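PDB 6GRH: microcin B17-processing protein McbC from Escherichia coli str. K-12 substr. MG1655, which is needed to process the inactive microcin B17 precursor McbA into the active peptide, probably as an FMN-dependent oxidoreductase. Local coordinates for residues R172-L182 against R233-V243. Residues are numbered along the deposited sequence; the frame is centred on the assembly and turned at random.
With FMN (flavin mononucleotide), chain O.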
loop_
_atom_site.group_PDB
_atom_site.type_symbol
_atom_site.label_atom_id
_atom_site.label_comp_id
_atom_site.label_asym_id
_atom_site.label_seq_id
_atom_site.Cartn_x
_atom_site.Cartn_y
_atom_site.Cartn_z
ATOM N N ARG D 172 18.604 -12.343 24.568
ATOM C CA ARG D 172 17.736 -13.221 23.785
ATOM C C ARG D 172 17.001 -12.414 22.703
ATOM O O ARG D 172 17.039 -12.776 21.522
ATOM C CB ARG D 172 16.757 -13.964 24.702
ATOM C CG ARG D 172 15.811 -14.898 23.980
ATOM C CD ARG D 172 14.904 -15.651 24.939
ATOM N NE ARG D 172 13.646 -15.979 24.260
ATOM C CZ ARG D 172 13.437 -17.045 23.478
ATOM N NH1 ARG D 172 14.393 -17.966 23.270
ATOM N NH2 ARG D 172 12.238 -17.196 22.908
ATOM N N SER D 173 16.385 -11.303 23.100
ATOM C CA SER D 173 15.622 -10.476 22.142
ATOM C C SER D 173 16.483 -9.866 21.022
ATOM O O SER D 173 16.086 -9.843 19.842
ATOM C CB SER D 173 14.805 -9.401 22.874
ATOM O OG SER D 173 15.597 -8.274 23.249
ATOM N N LEU D 174 17.673 -9.395 21.366
ATOM C CA LEU D 174 18.525 -8.708 20.364
ATOM C C LEU D 174 19.256 -9.634 19.389
ATOM O O LEU D 174 19.568 -9.239 18.292
ATOM C CB LEU D 174 19.555 -7.842 21.081
ATOM C CG LEU D 174 19.029 -6.642 21.866
ATOM C CD1 LEU D 174 20.166 -5.985 22.616
ATOM C CD2 LEU D 174 18.436 -5.641 20.920
ATOM N N SER D 175 19.552 -10.850 19.808
ATOM C CA SER D 175 20.459 -11.735 19.066
ATOM C C SER D 175 19.729 -12.635 18.080
ATOM O O SER D 175 20.368 -13.321 17.280
ATOM C CB SER D 175 21.272 -12.584 20.041
ATOM O OG SER D 175 20.423 -13.393 20.835
ATOM N N GLY D 176 18.399 -12.657 18.177
ATOM C CA GLY D 176 17.545 -13.432 17.292
ATOM C C GLY D 176 17.923 -14.888 17.175
ATOM O O GLY D 176 18.332 -15.516 18.146
ATOM N N GLY D 177 17.815 -15.421 15.970
ATOM C CA GLY D 177 18.135 -16.816 15.734
ATOM C C GLY D 177 19.601 -17.200 15.784
ATOM O O GLY D 177 19.901 -18.352 16.015
ATOM N N ASP D 178 20.507 -16.245 15.575
ATOM C CA ASP D 178 21.941 -16.530 15.344
ATOM C C ASP D 178 22.827 -16.268 16.570
ATOM O O ASP D 178 24.001 -15.883 16.443
ATOM C CB ASP D 178 22.405 -15.686 14.136
ATOM C CG ASP D 178 23.584 -16.303 13.369
ATOM O OD1 ASP D 178 23.799 -17.542 13.419
ATOM O OD2 ASP D 178 24.279 -15.514 12.676
ATOM N N SER D 179 22.291 -16.518 17.762
ATOM C CA SER D 179 22.979 -16.167 19.003
ATOM C C SER D 179 24.228 -17.016 19.278
ATOM O O SER D 179 25.207 -16.517 19.832
ATOM C CB SER D 179 22.014 -16.232 20.186
ATOM O OG SER D 179 21.456 -17.520 20.287
ATOM N N GLU D 180 24.220 -18.285 18.880
ATOM C CA GLU D 180 25.421 -19.100 19.063
ATOM C C GLU D 180 26.620 -18.524 18.308
ATOM O O GLU D 180 27.718 -18.459 18.846
ATOM C CB GLU D 180 25.195 -20.556 18.650
ATOM C CG GLU D 180 26.238 -21.493 19.255
ATOM C CD GLU D 180 26.190 -22.904 18.692
ATOM O OE1 GLU D 180 25.144 -23.294 18.116
ATOM O OE2 GLU D 180 27.207 -23.626 18.824
ATOM N N ARG D 181 26.403 -18.119 17.057
ATOM C CA ARG D 181 27.474 -17.552 16.244
ATOM C C ARG D 181 27.895 -16.172 16.787
ATOM O O ARG D 181 29.077 -15.833 16.796
ATOM C CB ARG D 181 27.033 -17.481 14.771
ATOM C CG ARG D 181 27.871 -16.599 13.874
ATOM C CD ARG D 181 27.619 -16.838 12.393
ATOM N NE ARG D 181 28.270 -15.755 11.670
ATOM C CZ ARG D 181 27.775 -14.536 11.509
ATOM N NH1 ARG D 181 26.571 -14.212 11.979
ATOM N NH2 ARG D 181 28.498 -13.616 10.878
ATOM N N LEU D 182 26.922 -15.389 17.251
ATOM C CA LEU D 182 27.215 -14.064 17.816
ATOM C C LEU D 182 28.135 -14.114 19.012
ATOM O O LEU D 182 29.012 -13.272 19.126
ATOM C CB LEU D 182 25.935 -13.314 18.203
ATOM C CG LEU D 182 26.119 -11.897 18.746
ATOM C CD1 LEU D 182 26.648 -10.969 17.660
ATOM C CD2 LEU D 182 24.808 -11.378 19.309
ATOM N N ARG D 233 29.589 -5.100 15.647
ATOM C CA ARG D 233 28.870 -5.624 14.493
ATOM C C ARG D 233 27.462 -5.032 14.437
ATOM O O ARG D 233 26.694 -5.172 15.368
ATOM C CB ARG D 233 28.791 -7.157 14.531
ATOM C CG ARG D 233 28.126 -7.764 13.292
ATOM C CD ARG D 233 28.220 -9.280 13.216
ATOM N NE ARG D 233 29.570 -9.704 12.822
ATOM C CZ ARG D 233 29.960 -10.074 11.596
ATOM N NH1 ARG D 233 29.122 -10.116 10.569
ATOM N NH2 ARG D 233 31.236 -10.380 11.394
ATOM N N VAL D 234 27.138 -4.414 13.307
ATOM C CA VAL D 234 25.776 -3.966 13.018
ATOM C C VAL D 234 24.979 -5.218 12.711
ATOM O O VAL D 234 25.485 -6.132 12.089
ATOM C CB VAL D 234 25.742 -2.926 11.849
ATOM C CG1 VAL D 234 24.326 -2.391 11.620
ATOM C CG2 VAL D 234 26.658 -1.765 12.148
ATOM N N TRP D 235 23.720 -5.250 13.130
ATOM C CA TRP D 235 22.984 -6.486 13.194
ATOM C C TRP D 235 21.495 -6.257 12.919
ATOM O O TRP D 235 20.840 -5.502 13.613
ATOM C CB TRP D 235 23.178 -7.041 14.591
ATOM C CG TRP D 235 22.632 -8.368 14.863
ATOM C CD1 TRP D 235 21.422 -8.670 15.444
ATOM C CD2 TRP D 235 23.321 -9.593 14.706
ATOM N NE1 TRP D 235 21.316 -10.026 15.626
ATOM C CE2 TRP D 235 22.475 -10.618 15.194
ATOM C CE3 TRP D 235 24.584 -9.936 14.208
ATOM C CZ2 TRP D 235 22.835 -11.948 15.157
ATOM C CZ3 TRP D 235 24.945 -11.255 14.185
ATOM C CH2 TRP D 235 24.075 -12.260 14.663
ATOM N N ALA D 236 20.984 -6.965 11.931
ATOM C CA ALA D 236 19.579 -6.929 11.545
ATOM C C ALA D 236 18.799 -8.185 11.901
ATOM O O ALA D 236 17.598 -8.228 11.701
ATOM C CB ALA D 236 19.498 -6.664 10.044
ATOM N N GLY D 237 19.456 -9.188 12.471
ATOM C CA GLY D 237 18.831 -10.490 12.734
ATOM C C GLY D 237 18.180 -10.535 14.110
ATOM O O GLY D 237 18.618 -11.276 14.979
ATOM N N TYR D 238 17.160 -9.701 14.315
ATOM C CA TYR D 238 16.414 -9.682 15.573
ATOM C C TYR D 238 14.931 -9.570 15.265
ATOM O O TYR D 238 14.527 -9.168 14.149
ATOM C CB TYR D 238 16.895 -8.533 16.485
ATOM C CG TYR D 238 16.677 -7.173 15.902
ATOM C CD1 TYR D 238 15.474 -6.500 16.088
ATOM C CD2 TYR D 238 17.641 -6.584 15.096
ATOM C CE1 TYR D 238 15.252 -5.263 15.510
ATOM C CE2 TYR D 238 17.444 -5.361 14.540
ATOM C CZ TYR D 238 16.240 -4.701 14.744
ATOM O OH TYR D 238 16.026 -3.467 14.161
ATOM N N THR D 239 14.132 -9.865 16.280
ATOM C CA THR D 239 12.691 -9.773 16.207
ATOM C C THR D 239 12.290 -8.395 16.713
ATOM O O THR D 239 12.382 -8.119 17.909
ATOM C CB THR D 239 12.041 -10.872 17.066
ATOM O OG1 THR D 239 12.495 -12.149 16.593
ATOM C CG2 THR D 239 10.510 -10.781 16.984
ATOM N N ASP D 240 11.882 -7.529 15.798
ATOM C CA ASP D 240 11.675 -6.111 16.107
ATOM C C ASP D 240 10.685 -5.882 17.259
ATOM O O ASP D 240 10.950 -5.093 18.154
ATOM C CB ASP D 240 11.227 -5.310 14.875
ATOM C CG ASP D 240 12.133 -5.526 13.652
ATOM O OD1 ASP D 240 12.258 -6.687 13.173
ATOM O OD2 ASP D 240 12.716 -4.523 13.165
ATOM N N SER D 241 9.558 -6.575 17.238
ATOM C CA SER D 241 8.514 -6.332 18.212
ATOM C C SER D 241 8.937 -6.823 19.600
ATOM O O SER D 241 8.565 -6.240 20.620
ATOM C CB SER D 241 7.218 -6.997 17.777
ATOM O OG SER D 241 7.404 -8.382 17.690
ATOM N N TYR D 242 9.738 -7.875 19.611
ATOM C CA TYR D 242 10.215 -8.476 20.848
ATOM C C TYR D 242 11.302 -7.594 21.502
ATOM O O TYR D 242 11.275 -7.376 22.711
ATOM C CB TYR D 242 10.758 -9.857 20.515
ATOM C CG TYR D 242 11.262 -10.721 21.637
ATOM C CD1 TYR D 242 10.772 -10.625 22.932
ATOM C CD2 TYR D 242 12.196 -11.724 21.365
ATOM C CE1 TYR D 242 11.227 -11.481 23.936
ATOM C CE2 TYR D 242 12.682 -12.552 22.353
ATOM C CZ TYR D 242 12.194 -12.430 23.630
ATOM O OH TYR D 242 12.672 -13.305 24.582
ATOM N N VAL D 243 12.212 -7.075 20.695
ATOM C CA VAL D 243 13.175 -6.060 21.161
ATOM C C VAL D 243 12.429 -4.836 21.736
ATOM O O VAL D 243 12.690 -4.423 22.884
ATOM C CB VAL D 243 14.128 -5.646 20.029
ATOM C CG1 VAL D 243 14.977 -4.433 20.419
ATOM C CG2 VAL D 243 15.018 -6.838 19.670
HETATM N N1 FMN O . 26.151 -9.461 10.204
HETATM C C2 FMN O . 25.580 -10.578 10.725
HETATM O O2 FMN O . 26.331 -11.530 11.001
HETATM N N3 FMN O . 24.246 -10.680 10.942
HETATM C C4 FMN O . 23.392 -9.666 10.666
HETATM O O4 FMN O . 22.165 -9.769 10.882
HETATM C C4A FMN O . 23.936 -8.415 10.081
HETATM N N5 FMN O . 23.152 -7.359 9.762
HETATM C C5A FMN O . 23.688 -6.224 9.242
HETATM C C6 FMN O . 22.850 -5.154 8.939
HETATM C C7 FMN O . 23.353 -3.973 8.403
HETATM C C7M FMN O . 22.418 -2.833 8.081
HETATM C C8 FMN O . 24.814 -3.840 8.160
HETATM C C8M FMN O . 25.370 -2.568 7.586
HETATM C C9 FMN O . 25.669 -4.900 8.463
HETATM C C9A FMN O . 25.165 -6.103 9.001
HETATM N N10 FMN O . 26.003 -7.208 9.326
HETATM C C10 FMN O . 25.407 -8.375 9.866
HETATM C "C1'" FMN O . 27.458 -7.177 9.131
HETATM C "C2'" FMN O . 27.790 -7.502 7.691
HETATM O "O2'" FMN O . 27.520 -8.895 7.443
HETATM C "C3'" FMN O . 29.245 -7.118 7.398
HETATM O "O3'" FMN O . 29.394 -5.694 7.470
HETATM C "C4'" FMN O . 29.727 -7.598 6.032
HETATM O "O4'" FMN O . 29.692 -9.026 5.994
HETATM C "C5'" FMN O . 31.153 -7.168 5.699
HETATM O "O5'" FMN O . 32.036 -7.648 6.711
HETATM P P FMN O . 32.953 -6.642 7.555
HETATM O O1P FMN O . 32.019 -5.704 8.283
HETATM O O2P FMN O . 33.694 -7.569 8.499
HETATM O O3P FMN O . 33.796 -6.021 6.485
HETATM O O HOH W 1 14.666 -11.609 18.622
HETATM O O HOH W 2 19.912 -13.556 14.100
#
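Two arginines, Arg181 and Arg233, converge on one carbonyl oxygen of the flavin, O2, with Arg181 NH2 over a face of the Arg233 guanidinium and the two planes almost perpendicular. Arg181 grips FMN O2 with both terminal nitrogens, NH1 at 2.9 Å and NH2 at 3.0 Å, while Arg233 NH1 donates to FMN N1 at 3.1 Å and only weakly to O2; Arg233 NE and NH2 bond Gly86 O and Ser85 O, fixing the guanidinium. Such positive charge would be expected to stabilise a reduced, anionic flavin. Arg181 is steadied by a salt bridge from NH1 to Asp178 OD2 (2.7 Å). With CG anti to the backbone N (chi1 -174°), Trp235 carries its indole across to Leu182: CD1 lies over one face and FMN O4 over the other, both offset toward the rim, and CZ3 meets FMN N3 at 3.4 Å.

At the far end Ser173 CB sits over the centre of the Tyr242 ring, and Arg172 NE donates to Tyr242 OH (2.9 Å) from the ring's edge. Midway, Gly176 CA comes to 3.3 Å from Gly237 O, where a CB would clash. One water joins Ser173 O to Thr239 N, another Asp178 N to Gly237 O.

Helix 167-175 thus ends on the start of helix 240-246, and Asp178, Arg181 and Leu182 on strand 231-235, outermost within this chain; Leu174 and Leu182 pack on Val259 and Phe261 of strand 254-263.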